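Local structure of KLLA0E02245p (Kluyveromyces lactis, 4GPS) at residues 126-129 and 130-134; 283-286 and 287-290; 343-346 and 347-350; 349-352 and 353-357; 403-406 and 407-411. The protein hydrolyses NAD caps and methylguanosine caps from the 5' ends of RNAs and degrades RNA as a 5'-3' exoribonuclease, using divalent metal ions. One frame throughout, in Å; residues are numbered along the deposited sequence.

Contact 1: residues 126-129 and 130-134; sequences ENKA and VKDSF
Asn-127 and Lys-131 are joined across the first turn of the short helix 128-131, with Asn-127 at its N-cap. Lys-131 N donates to Asn-127 O over 3.0 Å, in an almost straight bond. One residue further on, Asp-132 N bonds to Lys-128 O at 2.8 Å. Further along, Ser-133 N bonds to Val-130 O and Phe-134 N to Lys-131 O, each three residues back. Ser-133 OG comes within 2.7 Å of Ala-129 O and within 2.9 Å of Val-130 O, so its single proton has two carbonyls to choose from.

Among the side chains, Lys-128 and Lys-131 run side by side in the same direction. Lys-128 is bent at every torsion beyond CG, which folds its CE back to 3.8 Å from CD of Lys-131. Lys-128 NZ and Lys-131 NZ stay 5.5 Å apart; as like charges they probably keep their ends from closing further, and the carboxylate of Asp-132 may offset a little of the charge of Lys-128 from a distance, without touching it. Glu-126 crosses Val-130 obliquely, its OE1 4.1 Å from CG2.

The turn stands at the surface, far from the metal site. Val-130 rests on Trp-125 and on Glu-115 of helix 114-122. Phe-134 reaches inward: its ring meets that of Trp-125 with the planes about 15° apart, and it packs against Val-116 of helix 114-122 and against Leu-245 and Leu-246 of helix 233-246.

Contact 2: residues 283-286 and 287-290; sequences SINT and LTDT
The side-chain amide of Asn-285 is the flat group here, and Thr-288 covers one of its faces: OG1 stands over the amide carbon, 3.2 Å from CG, with CG2 on the same face. The oxygen end looks along the chain to two backbone N-H groups. Thr-288 N bonds to OD1 over 3.2 Å from well above the amide plane, 55° out of it, so no lone pair is met squarely. The second bond, Leu-287 N to OD1 at 3.0 Å, is weak and bent, and it closes an Asx turn. A chi1 of 177° puts the amide beside the loop, and chi2 of -42° aims OD1 at its N-H groups. Cys-117 of helix 114-122 also touches this side chain.

The backbone of Asn-285 works just as hard. Its N donates to Thr-290 O over 2.9 Å, while its O takes three weak bonds, from the N atoms of Thr-288, Asp-289 and Thr-290. Thr-290 OG1 reaches back 2.9 Å to Thr-288 O, tying down the last corner of the loop. Asp-289 makes the bend by adopting a left-handed backbone.

With Asp-289 and Thr-290 both facing Asn-285, this is a G1 beta bulge at the loop end of the hairpin between strands 273-285 and 290-297. Further in, Ser-283 OG bonds to Thr-292 O. The hairpin carries the metal-binding residues Asp-282 on one strand and Glu-293 and Ile-294 on the other, followed by Lys-295, which probably binds substrate, an arrangement consistent with the acidic residue and (D/E)XK element of PD-(D/E)XK nucleases.

Contact 3: residues 343-346 and 347-350; sequences AYKI and QDIY
Asp-348 turns its carboxylate back over the start of the helix toward Lys-345 because its CG sits anti to its own carbonyl carbon (chi1 -58°). OD2 accepts a hydrogen bond from Lys-345 N over 2.7 Å with its anti lone pair, the one facing away from the other oxygen. Ile-349 has the same first torsion and bends again at chi2 (-65°), which carries CD1 to the ring of Tyr-344. This is an off-centre CH-pi contact, 4.2 Å from CD1 to the ring centroid and 3.7 Å from CD1 to CG. CB of Asp-348 meets the same ring at its edge, in plane, 3.9 Å from CD1 of Tyr-344, so two successive helix residues hold the tyrosine.

Strand 338-344 passes here directly into helix 346-353, with Lys-345 at the N-cap. The bond from Asp-348 is the backward half of a capping box; the lysine side chain has no acceptor with which to return it. The helical ladder begins at once, with Ile-349 N to Lys-345 O at 3.1 Å and Tyr-350 N to Ile-346 O at 2.9 Å. A carboxylate placed at this end of a helix is likely to be favoured by the helix dipole.

The ammonium group of Lys-345 goes elsewhere, to a salt bridge with Asp-325, and NZ ends 6.4 Å from OD2 of Asp-348. Tyr-344 packs on Leu-326, Ile-328 and Phe-330 of the neighbouring strand 325-331 and has a cation-pi partner in Lys-342. Ile-346 and Ile-349 both lean on Trp-315 of helix 305-319.

Contact 4: residues 349-352 and 353-357; sequences IYHK and INNSS
Asn-354 lays its CB over one face of the Tyr-350 ring, 4.0 Å from the centroid and offset toward the rim, in a CH-pi contact. The two side chains run side by side in the same direction, ring and amide planes 37° apart. With CG anti to the backbone N in both (chi1 180° and -173°), they leave the backbone in similar directions. The backbone below holds them in step: Ile-353 N bonds to Ile-349 O at 3.2 Å, and Asn-354 N makes a weak bond to Tyr-350 O at 2.8 Å. Ile-353 swings CG1 back to 3.4 Å from that same oxygen.

Further out, Tyr-350 OH is hydrogen-bonded to Val-76 O and to OD1 of Asn-371, on helix 370-393. A leucine in place of Tyr-350 would probably leave Val-76 O and Asn-371 without this hydroxyl partner and CB of Asn-354 without the ring face it rests on. Ile-353 packs into Leu-311, Leu-312 and Trp-315 of helix 305-319, and also touches Pro-370.

This is the C-terminal end of helix 346-353, where Asn-354 is the first residue to leave helical backbone angles and the loop leading to helix 370-393 begins.

Contact 5: residues 403-406 and 407-411; sequences QIDT and NLTLS
Gln-403 and Ser-411 face each other as a hydrogen-bonded antiparallel pair in the beta hairpin of strands 399-404 and 409-414. Gln-403 N reaches Ser-411 O at 2.8 Å, and Ser-411 N returns to Gln-403 O at 2.6 Å. Next come Ile-404 and Leu-410, a non-hydrogen-bonded pair whose side chains cross with CG1 of Ile-404 4.1 Å from CD1 of Leu-410. These two, with Leu-408, pack on helix 370-393.

Asp-405 N bonds to Thr-409 O at 2.9 Å, closing the loop, and a weaker bond from Leu-408 N to Asp-405 O spans it at 3.1 Å. In Asp-405, chi1 of -85° sets CG anti to the carbonyl carbon and lays the carboxylate alongside Thr-409, although the closest approach there is too short to trust. A glycine here would remove the side chain lying along Thr-409 and would probably leave the turn backbone freer to move. At the tip a water touches Thr-406 OG1 and, weakly, Asn-407 OD1.

Strands 60-63 and 198-204 flank the hairpin. The connection itself is a type I turn from Asp-405 to Leu-408, with Leu-408 left-handed (phi 65°); together with the two bonds that close it, this fits a 3:5 hairpin of the type I plus G1 bulge kind.

In the fold
The five contacts follow one another along the chain, and only contacts 3 and 4 overlap: they share Ile-349 and Tyr-350 and mark the two ends of helix 346-353, with centres about 10 Å apart. Contact 2 lies about 16 Å from contact 3, centre to centre, at the hairpin of strands 273-285 and 290-297; strand 325-331 links that hairpin to strand 338-344, which enters contact 3. Of the five, contact 2 is nearest the metal-binding residues, the Ser-283 side chain being about 4 Å from those of Asp-282 and Ile-294. Contacts 1 and 5 are outlying, about 50 Å apart between centres, on opposite sides of the chain. Helix 370-393 touches both contact 4 and the hairpin of contact 5.

Contact 1: residues 126-129 and 130-134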
loop_
_atom_site.group_PDB
_atom_site.type_symbol
_atom_site.label_atom_id
_atom_site.label_comp_id
_atom_site.label_asym_id
_atom_site.label_seq_id
_atom_site.Cartn_x
_atom_site.Cartn_y
_atom_site.Cartn_z
ATOM N N GLU A 126 -10.790 -0.955 29.342
ATOM C CA GLU A 126 -11.823 -1.460 30.258
ATOM C C GLU A 126 -11.364 -1.291 31.711
ATOM O O GLU A 126 -12.111 -0.793 32.550
ATOM C CB GLU A 126 -12.078 -2.941 30.019
ATOM C CG GLU A 126 -12.630 -3.269 28.665
ATOM C CD GLU A 126 -12.431 -4.732 28.309
ATOM O OE1 GLU A 126 -12.891 -5.600 29.084
ATOM O OE2 GLU A 126 -11.809 -5.007 27.258
ATOM N N ASN A 127 -10.128 -1.717 31.984
ATOM C CA ASN A 127 -9.514 -1.634 33.313
ATOM C C ASN A 127 -7.988 -1.824 33.270
ATOM O O ASN A 127 -7.422 -2.078 32.213
ATOM C CB ASN A 127 -10.121 -2.695 34.220
ATOM C CG ASN A 127 -10.140 -4.057 33.575
ATOM O OD1 ASN A 127 -11.197 -4.553 33.174
ATOM N ND2 ASN A 127 -8.963 -4.668 33.452
ATOM N N LYS A 128 -7.341 -1.710 34.430
ATOM C CA LYS A 128 -5.892 -1.863 34.549
ATOM C C LYS A 128 -5.380 -3.206 34.057
ATOM O O LYS A 128 -4.347 -3.266 33.396
ATOM C CB LYS A 128 -5.425 -1.683 36.008
ATOM C CG LYS A 128 -5.222 -0.246 36.482
ATOM C CD LYS A 128 -3.905 0.367 35.999
ATOM C CE LYS A 128 -4.102 1.326 34.817
ATOM N NZ LYS A 128 -5.051 2.446 35.099
ATOM N N ALA A 129 -6.083 -4.278 34.404
ATOM C CA ALA A 129 -5.669 -5.611 33.992
ATOM C C ALA A 129 -5.553 -5.709 32.469
ATOM O O ALA A 129 -4.559 -6.203 31.949
ATOM C CB ALA A 129 -6.653 -6.656 34.511
ATOM N N VAL A 130 -6.571 -5.238 31.760
ATOM C CA VAL A 130 -6.560 -5.283 30.302
ATOM C C VAL A 130 -5.486 -4.338 29.740
ATOM O O VAL A 130 -4.732 -4.714 28.853
ATOM C CB VAL A 130 -7.943 -4.902 29.726
ATOM C CG1 VAL A 130 -7.833 -4.646 28.246
ATOM C CG2 VAL A 130 -8.948 -6.021 30.010
ATOM N N LYS A 131 -5.409 -3.121 30.266
ATOM C CA LYS A 131 -4.410 -2.168 29.798
ATOM C C LYS A 131 -2.991 -2.657 30.005
ATOM O O LYS A 131 -2.115 -2.377 29.183
ATOM C CB LYS A 131 -4.546 -0.820 30.496
ATOM C CG LYS A 131 -3.302 0.065 30.345
ATOM C CD LYS A 131 -3.549 1.403 31.014
ATOM C CE LYS A 131 -2.276 2.062 31.494
ATOM N NZ LYS A 131 -1.934 3.173 30.607
ATOM N N ASP A 132 -2.754 -3.376 31.094
ATOM C CA ASP A 132 -1.407 -3.849 31.356
ATOM C C ASP A 132 -1.019 -5.041 30.496
ATOM O O ASP A 132 0.132 -5.483 30.553
ATOM C CB ASP A 132 -1.215 -4.172 32.837
ATOM C CG ASP A 132 -1.186 -2.932 33.704
ATOM O OD1 ASP A 132 -0.886 -1.822 33.192
ATOM O OD2 ASP A 132 -1.454 -3.082 34.916
ATOM N N SER A 133 -1.973 -5.544 29.703
ATOM C CA SER A 133 -1.749 -6.658 28.772
ATOM C C SER A 133 -1.275 -6.133 27.412
ATOM O O SER A 133 -0.997 -6.914 26.504
ATOM C CB SER A 133 -3.035 -7.423 28.528
ATOM O OG SER A 133 -3.849 -7.359 29.669
ATOM N N PHE A 134 -1.230 -4.812 27.266
ATOM C CA PHE A 134 -0.791 -4.178 26.033
ATOM C C PHE A 134 0.225 -3.070 26.313
ATOM O O PHE A 134 1.376 -3.123 25.865
ATOM C CB PHE A 134 -1.988 -3.596 25.280
ATOM C CG PHE A 134 -3.016 -4.619 24.892
ATOM C CD1 PHE A 134 -4.209 -4.721 25.587
ATOM C CD2 PHE A 134 -2.795 -5.480 23.808
ATOM C CE1 PHE A 134 -5.166 -5.660 25.202
ATOM C CE2 PHE A 134 -3.758 -6.431 23.419
ATOM C CZ PHE A 134 -4.935 -6.519 24.110
#

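Contact 2: residues 283-286 and 287-290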
loop_
_atom_site.group_PDB
_atom_site.type_symbol
_atom_site.label_atom_id
_atom_site.label_comp_id
_atom_site.label_asym_id
_atom_site.label_seq_id
_atom_site.Cartn_x
_atom_site.Cartn_y
_atom_site.Cartn_z
ATOM N N SER A 283 -5.913 -7.298 9.958
ATOM C CA SER A 283 -7.031 -7.683 10.795
ATOM C C SER A 283 -8.276 -6.917 10.503
ATOM O O SER A 283 -8.268 -5.959 9.721
ATOM C CB SER A 283 -6.687 -7.396 12.253
ATOM O OG SER A 283 -6.665 -5.980 12.493
ATOM N N ILE A 284 -9.352 -7.342 11.161
ATOM C CA ILE A 284 -10.635 -6.651 11.066
ATOM C C ILE A 284 -11.017 -6.224 12.469
ATOM O O ILE A 284 -10.784 -6.958 13.432
ATOM C CB ILE A 284 -11.805 -7.519 10.596
ATOM C CG1 ILE A 284 -11.568 -8.031 9.181
ATOM C CG2 ILE A 284 -13.072 -6.663 10.558
ATOM C CD1 ILE A 284 -10.701 -9.267 9.115
ATOM N N ASN A 285 -11.561 -5.018 12.577
ATOM C CA ASN A 285 -12.063 -4.508 13.842
ATOM C C ASN A 285 -13.505 -5.057 13.839
ATOM O O ASN A 285 -14.372 -4.571 13.081
ATOM C CB ASN A 285 -12.088 -2.979 13.832
ATOM C CG ASN A 285 -12.674 -2.412 15.099
ATOM O OD1 ASN A 285 -13.681 -2.914 15.621
ATOM N ND2 ASN A 285 -12.053 -1.360 15.608
ATOM N N THR A 286 -13.757 -6.087 14.644
ATOM C CA THR A 286 -15.083 -6.706 14.677
ATOM C C THR A 286 -16.265 -5.796 15.097
ATOM O O THR A 286 -17.408 -6.018 14.681
ATOM C CB THR A 286 -15.033 -7.939 15.551
ATOM O OG1 THR A 286 -14.348 -7.612 16.765
ATOM C CG2 THR A 286 -14.291 -9.068 14.834
ATOM N N LEU A 287 -16.001 -4.771 15.906
ATOM C CA LEU A 287 -17.056 -3.849 16.306
ATOM C C LEU A 287 -17.473 -2.934 15.144
ATOM O O LEU A 287 -18.639 -2.550 15.018
ATOM C CB LEU A 287 -16.603 -2.943 17.460
ATOM C CG LEU A 287 -16.149 -3.511 18.803
ATOM C CD1 LEU A 287 -15.946 -2.341 19.782
ATOM C CD2 LEU A 287 -17.191 -4.494 19.330
ATOM N N THR A 288 -16.527 -2.588 14.281
ATOM C CA THR A 288 -16.828 -1.660 13.209
ATOM C C THR A 288 -16.813 -2.292 11.829
ATOM O O THR A 288 -17.086 -1.615 10.833
ATOM C CB THR A 288 -15.821 -0.468 13.262
ATOM O OG1 THR A 288 -14.496 -0.940 12.969
ATOM C CG2 THR A 288 -15.800 0.176 14.686
ATOM N N ASP A 289 -16.505 -3.586 11.776
ATOM C CA ASP A 289 -16.421 -4.317 10.508
ATOM C C ASP A 289 -15.551 -3.568 9.491
ATOM O O ASP A 289 -15.890 -3.419 8.313
ATOM C CB ASP A 289 -17.807 -4.560 9.914
ATOM C CG ASP A 289 -17.761 -5.562 8.784
ATOM O OD1 ASP A 289 -17.022 -6.562 8.932
ATOM O OD2 ASP A 289 -18.449 -5.357 7.763
ATOM N N THR A 290 -14.406 -3.118 9.970
ATOM C CA THR A 290 -13.495 -2.330 9.183
ATOM C C THR A 290 -12.086 -2.908 9.238
ATOM O O THR A 290 -11.540 -3.176 10.314
ATOM C CB THR A 290 -13.498 -0.879 9.745
ATOM O OG1 THR A 290 -14.809 -0.308 9.575
ATOM C CG2 THR A 290 -12.434 -0.010 9.069
#

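Contact 3: residues 343-346 and 347-350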
loop_
_atom_site.group_PDB
_atom_site.type_symbol
_atom_site.label_atom_id
_atom_site.label_comp_id
_atom_site.label_asym_id
_atom_site.label_seq_id
_atom_site.Cartn_x
_atom_site.Cartn_y
_atom_site.Cartn_z
ATOM N N ALA A 343 -5.695 4.970 17.093
ATOM C CA ALA A 343 -6.407 4.692 15.841
ATOM C C ALA A 343 -6.402 5.922 14.905
ATOM O O ALA A 343 -6.396 7.067 15.359
ATOM C CB ALA A 343 -7.865 4.262 16.157
ATOM N N TYR A 344 -6.384 5.688 13.598
ATOM C CA TYR A 344 -6.415 6.799 12.653
ATOM C C TYR A 344 -7.279 6.412 11.502
ATOM O O TYR A 344 -7.166 5.294 10.998
ATOM C CB TYR A 344 -5.033 7.101 12.065
ATOM C CG TYR A 344 -4.022 7.683 13.026
ATOM C CD1 TYR A 344 -3.884 9.051 13.177
ATOM C CD2 TYR A 344 -3.178 6.855 13.754
ATOM C CE1 TYR A 344 -2.926 9.571 14.013
ATOM C CE2 TYR A 344 -2.228 7.369 14.597
ATOM C CZ TYR A 344 -2.102 8.728 14.723
ATOM O OH TYR A 344 -1.162 9.241 15.591
ATOM N N LYS A 345 -8.156 7.314 11.093
ATOM C CA LYS A 345 -8.952 7.061 9.906
ATOM C C LYS A 345 -8.121 7.706 8.792
ATOM O O LYS A 345 -7.100 8.373 9.084
ATOM C CB LYS A 345 -10.327 7.693 10.044
ATOM C CG LYS A 345 -11.165 6.835 10.927
ATOM C CD LYS A 345 -12.526 7.378 11.177
ATOM C CE LYS A 345 -13.259 6.367 12.033
ATOM N NZ LYS A 345 -13.320 5.054 11.321
ATOM N N ILE A 346 -8.515 7.495 7.538
ATOM C CA ILE A 346 -7.756 8.048 6.417
ATOM C C ILE A 346 -7.677 9.580 6.506
ATOM O O ILE A 346 -6.612 10.168 6.280
ATOM C CB ILE A 346 -8.378 7.635 5.059
ATOM C CG1 ILE A 346 -7.472 8.075 3.918
ATOM C CG2 ILE A 346 -9.759 8.261 4.903
ATOM C CD1 ILE A 346 -6.121 7.478 4.017
ATOM N N GLN A 347 -8.791 10.224 6.841
ATOM C CA GLN A 347 -8.825 11.681 6.981
ATOM C C GLN A 347 -7.821 12.132 8.060
ATOM O O GLN A 347 -7.190 13.186 7.930
ATOM C CB GLN A 347 -10.248 12.141 7.353
ATOM C CG GLN A 347 -10.357 13.622 7.688
ATOM C CD GLN A 347 -9.967 14.531 6.519
ATOM O OE1 GLN A 347 -9.399 15.624 6.730
ATOM N NE2 GLN A 347 -10.270 14.092 5.276
ATOM N N ASP A 348 -7.668 11.329 9.117
ATOM C CA ASP A 348 -6.726 11.653 10.186
ATOM C C ASP A 348 -5.274 11.590 9.687
ATOM O O ASP A 348 -4.504 12.546 9.910
ATOM C CB ASP A 348 -6.904 10.723 11.400
ATOM C CG ASP A 348 -8.327 10.770 11.982
ATOM O OD1 ASP A 348 -8.829 11.877 12.273
ATOM O OD2 ASP A 348 -8.948 9.695 12.154
ATOM N N ILE A 349 -4.868 10.499 9.024
ATOM C CA ILE A 349 -3.479 10.458 8.534
ATOM C C ILE A 349 -3.308 11.608 7.561
ATOM O O ILE A 349 -2.286 12.254 7.567
ATOM C CB ILE A 349 -3.107 9.193 7.750
ATOM C CG1 ILE A 349 -3.231 7.982 8.633
ATOM C CG2 ILE A 349 -1.634 9.276 7.327
ATOM C CD1 ILE A 349 -2.211 8.012 9.777
ATOM N N TYR A 350 -4.327 11.864 6.747
ATOM C CA TYR A 350 -4.280 12.955 5.762
ATOM C C TYR A 350 -4.010 14.318 6.394
ATOM O O TYR A 350 -3.135 15.064 5.960
ATOM C CB TYR A 350 -5.600 13.063 5.000
ATOM C CG TYR A 350 -5.562 14.174 3.999
ATOM C CD1 TYR A 350 -4.795 14.058 2.846
ATOM C CD2 TYR A 350 -6.216 15.386 4.239
ATOM C CE1 TYR A 350 -4.663 15.124 1.943
ATOM C CE2 TYR A 350 -6.091 16.466 3.339
ATOM C CZ TYR A 350 -5.309 16.320 2.187
ATOM O OH TYR A 350 -5.195 17.347 1.268
#

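Contact 4: residues 349-352 and 353-357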
loop_
_atom_site.group_PDB
_atom_site.type_symbol
_atom_site.label_atom_id
_atom_site.label_comp_id
_atom_site.label_asym_id
_atom_site.label_seq_id
_atom_site.Cartn_x
_atom_site.Cartn_y
_atom_site.Cartn_z
ATOM N N ILE A 349 -4.868 10.499 9.024
ATOM C CA ILE A 349 -3.479 10.458 8.534
ATOM C C ILE A 349 -3.308 11.608 7.561
ATOM O O ILE A 349 -2.286 12.254 7.567
ATOM C CB ILE A 349 -3.107 9.193 7.750
ATOM C CG1 ILE A 349 -3.231 7.982 8.633
ATOM C CG2 ILE A 349 -1.634 9.276 7.327
ATOM C CD1 ILE A 349 -2.211 8.012 9.777
ATOM N N TYR A 350 -4.327 11.864 6.747
ATOM C CA TYR A 350 -4.280 12.955 5.762
ATOM C C TYR A 350 -4.010 14.318 6.394
ATOM O O TYR A 350 -3.135 15.064 5.960
ATOM C CB TYR A 350 -5.600 13.063 5.000
ATOM C CG TYR A 350 -5.562 14.174 3.999
ATOM C CD1 TYR A 350 -4.795 14.058 2.846
ATOM C CD2 TYR A 350 -6.216 15.386 4.239
ATOM C CE1 TYR A 350 -4.663 15.124 1.943
ATOM C CE2 TYR A 350 -6.091 16.466 3.339
ATOM C CZ TYR A 350 -5.309 16.320 2.187
ATOM O OH TYR A 350 -5.195 17.347 1.268
ATOM N N HIS A 351 -4.804 14.635 7.409
ATOM C CA HIS A 351 -4.685 15.906 8.101
ATOM C C HIS A 351 -3.295 16.032 8.737
ATOM O O HIS A 351 -2.715 17.102 8.701
ATOM C CB HIS A 351 -5.797 16.049 9.167
ATOM C CG HIS A 351 -5.641 17.256 10.047
ATOM N ND1 HIS A 351 -5.762 18.551 9.571
ATOM C CD2 HIS A 351 -5.278 17.367 11.350
ATOM C CE1 HIS A 351 -5.472 19.400 10.543
ATOM N NE2 HIS A 351 -5.174 18.708 11.630
ATOM N N LYS A 352 -2.755 14.953 9.304
ATOM C CA LYS A 352 -1.427 15.028 9.911
ATOM C C LYS A 352 -0.373 15.431 8.848
ATOM O O LYS A 352 0.553 16.181 9.154
ATOM C CB LYS A 352 -1.070 13.673 10.570
ATOM C CG LYS A 352 0.131 13.684 11.534
ATOM C CD LYS A 352 0.156 12.391 12.358
ATOM C CE LYS A 352 1.265 12.384 13.414
ATOM N NZ LYS A 352 1.182 13.533 14.400
ATOM N N ILE A 353 -0.526 14.973 7.603
ATOM C CA ILE A 353 0.454 15.322 6.564
ATOM C C ILE A 353 0.092 16.477 5.632
ATOM O O ILE A 353 0.909 16.855 4.791
ATOM C CB ILE A 353 0.862 14.084 5.678
ATOM C CG1 ILE A 353 -0.335 13.557 4.898
ATOM C CG2 ILE A 353 1.404 12.949 6.563
ATOM C CD1 ILE A 353 0.029 12.360 4.054
ATOM N N ASN A 354 -1.110 17.047 5.770
ATOM C CA ASN A 354 -1.513 18.186 4.912
ATOM C C ASN A 354 -2.299 19.249 5.692
ATOM O O ASN A 354 -3.478 19.058 6.003
ATOM C CB ASN A 354 -2.346 17.690 3.719
ATOM C CG ASN A 354 -2.638 18.791 2.703
ATOM O OD1 ASN A 354 -1.776 19.184 1.907
ATOM N ND2 ASN A 354 -3.862 19.287 2.724
ATOM N N ASN A 355 -1.618 20.336 6.048
ATOM C CA ASN A 355 -2.213 21.459 6.776
ATOM C C ASN A 355 -1.512 22.676 6.251
ATOM O O ASN A 355 -0.446 22.570 5.637
ATOM C CB ASN A 355 -1.953 21.491 8.310
ATOM C CG ASN A 355 -1.217 20.280 8.833
ATOM O OD1 ASN A 355 -1.740 19.162 8.835
ATOM N ND2 ASN A 355 0.003 20.502 9.312
ATOM N N SER A 356 -2.094 23.832 6.557
ATOM C CA SER A 356 -1.530 25.117 6.155
ATOM C C SER A 356 -0.304 25.410 7.030
ATOM O O SER A 356 0.468 26.333 6.773
ATOM C CB SER A 356 -2.602 26.232 6.270
ATOM O OG SER A 356 -3.594 25.947 7.250
ATOM N N SER A 357 -0.120 24.579 8.048
ATOM C CA SER A 357 1.000 24.704 8.971
ATOM C C SER A 357 2.203 23.789 8.659
ATOM O O SER A 357 3.353 24.212 8.763
ATOM C CB SER A 357 0.507 24.438 10.387
ATOM O OG SER A 357 1.541 23.898 11.182
#

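Contact 5: residues 403-406 and 407-411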
loop_
_atom_site.group_PDB
_atom_site.type_symbol
_atom_site.label_atom_id
_atom_site.label_comp_id
_atom_site.label_asym_id
_atom_site.label_seq_id
_atom_site.Cartn_x
_atom_site.Cartn_y
_atom_site.Cartn_z
ATOM N N GLN A 403 11.713 1.196 -15.332
ATOM C CA GLN A 403 12.545 1.902 -14.365
ATOM C C GLN A 403 12.300 3.374 -14.307
ATOM O O GLN A 403 11.981 4.024 -15.320
ATOM C CB GLN A 403 14.023 1.647 -14.638
ATOM C CG GLN A 403 14.362 0.212 -14.393
ATOM C CD GLN A 403 15.668 -0.179 -15.000
ATOM O OE1 GLN A 403 16.717 0.315 -14.594
ATOM N NE2 GLN A 403 15.619 -1.073 -15.986
ATOM N N ILE A 404 12.470 3.898 -13.104
ATOM C CA ILE A 404 12.272 5.300 -12.874
ATOM C C ILE A 404 13.400 5.868 -12.011
ATOM O O ILE A 404 13.551 5.472 -10.857
ATOM C CB ILE A 404 10.895 5.541 -12.217
ATOM C CG1 ILE A 404 9.793 5.008 -13.133
ATOM C CG2 ILE A 404 10.672 7.052 -11.986
ATOM C CD1 ILE A 404 8.338 5.389 -12.661
ATOM N N ASP A 405 14.199 6.764 -12.608
ATOM C CA ASP A 405 15.331 7.473 -11.969
ATOM C C ASP A 405 14.867 8.183 -10.731
ATOM O O ASP A 405 13.672 8.347 -10.514
ATOM C CB ASP A 405 15.819 8.653 -12.832
ATOM C CG ASP A 405 16.781 8.255 -13.851
ATOM O OD1 ASP A 405 17.555 7.319 -13.567
ATOM O OD2 ASP A 405 16.771 8.885 -14.929
ATOM N N THR A 406 15.833 8.691 -9.980
ATOM C CA THR A 406 15.490 9.509 -8.855
ATOM C C THR A 406 15.124 10.866 -9.467
ATOM O O THR A 406 14.623 11.729 -8.764
ATOM C CB THR A 406 16.647 9.686 -7.863
ATOM O OG1 THR A 406 17.848 10.005 -8.578
ATOM C CG2 THR A 406 16.837 8.410 -7.041
ATOM N N ASN A 407 15.369 11.038 -10.771
ATOM C CA ASN A 407 15.023 12.285 -11.494
ATOM C C ASN A 407 13.697 12.128 -12.198
ATOM O O ASN A 407 13.344 12.949 -13.040
ATOM C CB ASN A 407 16.022 12.632 -12.613
ATOM C CG ASN A 407 17.429 12.849 -12.111
ATOM O OD1 ASN A 407 17.675 13.708 -11.254
ATOM N ND2 ASN A 407 18.375 12.071 -12.650
ATOM N N LEU A 408 12.988 11.050 -11.890
ATOM C CA LEU A 408 11.713 10.748 -12.515
ATOM C C LEU A 408 11.840 10.473 -14.008
ATOM O O LEU A 408 10.904 10.704 -14.770
ATOM C CB LEU A 408 10.698 11.857 -12.260
ATOM C CG LEU A 408 10.599 12.189 -10.766
ATOM C CD1 LEU A 408 9.429 13.145 -10.534
ATOM C CD2 LEU A 408 10.415 10.909 -9.958
ATOM N N THR A 409 12.999 9.994 -14.443
ATOM C CA THR A 409 13.120 9.630 -15.848
ATOM C C THR A 409 12.681 8.163 -15.984
ATOM O O THR A 409 13.242 7.265 -15.340
ATOM C CB THR A 409 14.552 9.771 -16.366
ATOM O OG1 THR A 409 14.850 11.161 -16.539
ATOM C CG2 THR A 409 14.709 9.050 -17.711
ATOM N N LEU A 410 11.672 7.934 -16.818
ATOM C CA LEU A 410 11.124 6.609 -17.048
ATOM C C LEU A 410 11.877 5.855 -18.144
ATOM O O LEU A 410 12.094 6.395 -19.214
ATOM C CB LEU A 410 9.632 6.739 -17.449
ATOM C CG LEU A 410 8.978 5.508 -18.094
ATOM C CD1 LEU A 410 8.896 4.413 -17.041
ATOM C CD2 LEU A 410 7.600 5.844 -18.661
ATOM N N SER A 411 12.262 4.608 -17.870
ATOM C CA SER A 411 12.957 3.744 -18.842
ATOM C C SER A 411 12.239 2.412 -19.066
ATOM O O SER A 411 11.993 1.678 -18.113
ATOM C CB SER A 411 14.377 3.432 -18.383
ATOM O OG SER A 411 15.248 4.443 -18.806
HETATM O O HOH W 1 18.005 13.130 -7.907
#